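Local coordinates for beta-lactamase (Nostoc sp., PDB 6NHS), which probably hydrolyses the beta-lactam ring of penicillin-like antibiotics as a class D serine beta-lactamase, at residues Ala84-Asp89 / Tyr116-Arg121. Sequence-based numbering, arbitrary orientation.
Sequences AILTWD and YQVLAR
Leu86 reaches across to the helix 113-123 and lays one methyl group, CD1, against Val118 and Leu119. The touch is narrow, with about 110 Å² buried in all and no hydrogen bond between the segments. CD1 sits 3.8 Å from Val118 CG1 and 3.9 Å from Val118 CB, so it rests along one flank of the valine, over the CB-CG1 bond. The same methyl of Leu86 meets a branch end, Leu119 CD2, at 4.1 Å.

The side chains of Leu86 and Val118 point at each other's segment but slide past one another in opposite directions, side by side. Leucine suits the strand position because a long, flexible apolar chain with a branched end can bridge the 8.5 Å between Leu86 CA and Val118 CA, the anti chi2 (-179°) extending CD1 to the helix. Val118, short and branched at CB, gives the helix a compact apolar flank close to its backbone; CG1 lies anti to the backbone N (chi1 175°) and takes the closest touch. Leu119 leaves the helix to one side, and its longer chain brings CD2 round to Leu86 CD1. Being buried, Leu119 also packs on Ile79, on Ile104 of helix 104-110 and on Ala73 of helix 65-76, and so continues this partly buried contact into the interior.

Backbone hydrogen bonds between Leu86 and Thr102 pair this weakly bonded strand antiparallel with strand 102-103, while Leu86 also touches Trp114 and Phe115, earlier in helix 113-123. This is plain hydrophobic strand-on-helix packing, joining a short two-stranded antiparallel sheet at the periphery to the helical region of the penicillin-binding transpeptidase/serine beta-lactamase fold.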
ATOM      1  N   ALA A  84     -19.967   1.497  -5.303  1.00 20.85           N
ATOM      2  CA  ALA A  84     -20.259   2.701  -6.070  1.00 21.51           C
ATOM      3  C   ALA A  84     -19.347   2.780  -7.291  1.00 22.94           C
ATOM      4  O   ALA A  84     -18.145   2.500  -7.211  1.00 21.82           O
ATOM      5  CB  ALA A  84     -20.090   3.951  -5.191  1.00 22.94           C
ATOM      6  N   ILE A  85     -19.925   3.170  -8.424  1.00 22.62           N
ATOM      7  CA  ILE A  85     -19.246   3.119  -9.718  1.00 22.95           C
ATOM      8  C   ILE A  85     -18.678   4.489 -10.050  1.00 26.46           C
ATOM      9  O   ILE A  85     -19.340   5.515  -9.849  1.00 23.07           O
ATOM     10  CB  ILE A  85     -20.210   2.656 -10.831  1.00 22.62           C
ATOM     11  CG1 ILE A  85     -20.577   1.178 -10.658  1.00 23.47           C
ATOM     12  CG2 ILE A  85     -19.595   2.891 -12.221  1.00 22.80           C
ATOM     13  CD1 ILE A  85     -21.769   0.751 -11.518  1.00 28.14           C
ATOM     14  N   LEU A  86     -17.441   4.511 -10.543  1.00 19.20           N
ATOM     15  CA  LEU A  86     -16.950   5.614 -11.354  1.00 21.89           C
ATOM     16  C   LEU A  86     -16.764   5.098 -12.773  1.00 25.39           C
ATOM     17  O   LEU A  86     -16.258   3.986 -12.976  1.00 23.17           O
ATOM     18  CB  LEU A  86     -15.634   6.182 -10.815  1.00 22.99           C
ATOM     19  CG  LEU A  86     -15.640   6.852  -9.439  1.00 21.87           C
ATOM     20  CD1 LEU A  86     -14.230   7.369  -9.103  1.00 19.68           C
ATOM     21  CD2 LEU A  86     -16.657   7.982  -9.369  1.00 19.88           C
ATOM     22  N   THR A  87     -17.188   5.887 -13.753  1.00 24.57           N
ATOM     23  CA  THR A  87     -17.179   5.400 -15.123  1.00 20.19           C
ATOM     24  C   THR A  87     -15.881   5.765 -15.836  1.00 22.07           C
ATOM     25  O   THR A  87     -15.283   6.819 -15.606  1.00 21.96           O
ATOM     26  CB  THR A  87     -18.379   5.937 -15.911  1.00 21.16           C
ATOM     27  OG1 THR A  87     -18.467   7.365 -15.776  1.00 23.32           O
ATOM     28  CG2 THR A  87     -19.678   5.295 -15.417  1.00 22.45           C
ATOM     29  N   TRP A  88     -15.456   4.865 -16.713  1.00 22.21           N
ATOM     30  CA  TRP A  88     -14.307   5.119 -17.572  1.00 24.17           C
ATOM     31  C   TRP A  88     -14.585   6.305 -18.494  1.00 23.51           C
ATOM     32  O   TRP A  88     -15.691   6.453 -19.025  1.00 24.07           O
ATOM     33  CB  TRP A  88     -14.018   3.842 -18.368  1.00 23.85           C
ATOM     34  CG  TRP A  88     -12.988   3.922 -19.435  1.00 22.28           C
ATOM     35  CD1 TRP A  88     -11.727   4.422 -19.329  1.00 25.07           C
ATOM     36  CD2 TRP A  88     -13.114   3.419 -20.769  1.00 22.93           C
ATOM     37  NE1 TRP A  88     -11.069   4.293 -20.533  1.00 23.46           N
ATOM     38  CE2 TRP A  88     -11.900   3.675 -21.429  1.00 23.69           C
ATOM     39  CE3 TRP A  88     -14.151   2.797 -21.477  1.00 23.32           C
ATOM     40  CZ2 TRP A  88     -11.685   3.322 -22.765  1.00 26.28           C
ATOM     41  CZ3 TRP A  88     -13.936   2.452 -22.808  1.00 27.37           C
ATOM     42  CH2 TRP A  88     -12.711   2.714 -23.433  1.00 27.43           C
ATOM     43  N   ASP A  89     -13.574   7.164 -18.684  1.00 23.13           N
ATOM     44  CA  ASP A  89     -13.731   8.348 -19.527  1.00 24.84           C
ATOM     45  C   ASP A  89     -13.533   8.070 -21.016  1.00 23.94           C
ATOM     46  O   ASP A  89     -13.535   9.019 -21.811  1.00 24.89           O
ATOM     47  CB  ASP A  89     -12.774   9.461 -19.081  1.00 26.91           C
ATOM     48  CG  ASP A  89     -11.306   9.084 -19.233  1.00 30.35           C
ATOM     49  OD1 ASP A  89     -10.986   7.990 -19.755  1.00 28.60           O
ATOM     50  OD2 ASP A  89     -10.461   9.903 -18.817  1.00 31.42           O
ATOM     51  N   TYR A 116      -8.489   6.423  -8.734  1.00 24.22           N
ATOM     52  CA  TYR A 116      -8.011   7.095  -7.535  1.00 24.11           C
ATOM     53  C   TYR A 116      -7.618   8.540  -7.794  1.00 24.87           C
ATOM     54  O   TYR A 116      -7.610   9.344  -6.857  1.00 23.56           O
ATOM     55  CB  TYR A 116      -6.853   6.296  -6.946  1.00 22.47           C
ATOM     56  CG  TYR A 116      -7.358   5.124  -6.145  1.00 23.80           C
ATOM     57  CD1 TYR A 116      -7.565   5.242  -4.782  1.00 22.61           C
ATOM     58  CD2 TYR A 116      -7.670   3.916  -6.759  1.00 23.96           C
ATOM     59  CE1 TYR A 116      -8.041   4.187  -4.041  1.00 24.42           C
ATOM     60  CE2 TYR A 116      -8.154   2.850  -6.026  1.00 23.72           C
ATOM     61  CZ  TYR A 116      -8.334   2.993  -4.665  1.00 25.68           C
ATOM     62  OH  TYR A 116      -8.804   1.944  -3.913  1.00 24.78           O
ATOM     63  N   GLN A 117      -7.310   8.900  -9.042  1.00 22.57           N
ATOM     64  CA  GLN A 117      -7.098  10.309  -9.349  1.00 26.11           C
ATOM     65  C   GLN A 117      -8.403  11.094  -9.252  1.00 26.52           C
ATOM     66  O   GLN A 117      -8.410  12.242  -8.789  1.00 24.62           O
ATOM     67  CB  GLN A 117      -6.467  10.455 -10.731  1.00 26.49           C
ATOM     68  CG  GLN A 117      -5.003  10.017 -10.776  1.00 27.19           C
ATOM     69  CD  GLN A 117      -4.429  10.091 -12.176  1.00 30.19           C
ATOM     70  OE1 GLN A 117      -5.002   9.548 -13.121  1.00 27.72           O
ATOM     71  NE2 GLN A 117      -3.309  10.782 -12.321  1.00 30.00           N
ATOM     72  N   VAL A 118      -9.521  10.496  -9.677  1.00 23.93           N
ATOM     73  CA  VAL A 118     -10.821  11.138  -9.473  1.00 22.36           C
ATOM     74  C   VAL A 118     -11.080  11.331  -7.982  1.00 22.72           C
ATOM     75  O   VAL A 118     -11.498  12.409  -7.542  1.00 24.76           O
ATOM     76  CB  VAL A 118     -11.948  10.318 -10.130  1.00 26.13           C
ATOM     77  CG1 VAL A 118     -13.312  10.938  -9.807  1.00 27.00           C
ATOM     78  CG2 VAL A 118     -11.745  10.217 -11.639  1.00 25.21           C
ATOM     79  N   LEU A 119     -10.828  10.287  -7.184  1.00 21.13           N
ATOM     80  CA  LEU A 119     -11.069  10.386  -5.745  1.00 24.42           C
ATOM     81  C   LEU A 119     -10.270  11.528  -5.134  1.00 23.39           C
ATOM     82  O   LEU A 119     -10.803  12.316  -4.346  1.00 22.19           O
ATOM     83  CB  LEU A 119     -10.719   9.069  -5.055  1.00 24.65           C
ATOM     84  CG  LEU A 119     -11.534   7.823  -5.433  1.00 25.32           C
ATOM     85  CD1 LEU A 119     -11.096   6.645  -4.575  1.00 24.16           C
ATOM     86  CD2 LEU A 119     -13.036   8.068  -5.265  1.00 21.67           C
ATOM     87  N   ALA A 120      -8.994  11.650  -5.515  1.00 22.85           N
ATOM     88  CA  ALA A 120      -8.141  12.689  -4.946  1.00 25.60           C
ATOM     89  C   ALA A 120      -8.625  14.080  -5.330  1.00 26.78           C
ATOM     90  O   ALA A 120      -8.617  14.993  -4.496  1.00 28.90           O
ATOM     91  CB  ALA A 120      -6.694  12.479  -5.398  1.00 24.61           C
ATOM     92  N   ARG A 121      -9.036  14.266  -6.590  1.00 25.39           N
ATOM     93  CA  ARG A 121      -9.554  15.563  -7.013  1.00 27.26           C
ATOM     94  C   ARG A 121     -10.801  15.935  -6.229  1.00 26.67           C
ATOM     95  O   ARG A 121     -10.965  17.092  -5.822  1.00 27.59           O
ATOM     96  CB  ARG A 121      -9.859  15.561  -8.515  1.00 26.45           C
ATOM     97  CG  ARG A 121      -8.647  15.428  -9.420  1.00 29.33           C
ATOM     98  CD  ARG A 121      -9.053  15.454 -10.917  1.00 29.49           C
ATOM     99  NE  ARG A 121      -7.980  14.891 -11.724  1.00 28.74           N
ATOM    100  CZ  ARG A 121      -8.055  13.759 -12.412  1.00 28.91           C
ATOM    101  NH1 ARG A 121      -9.187  13.064 -12.456  1.00 25.02           N
ATOM    102  NH2 ARG A 121      -6.989  13.334 -13.081  1.00 28.72           N
TER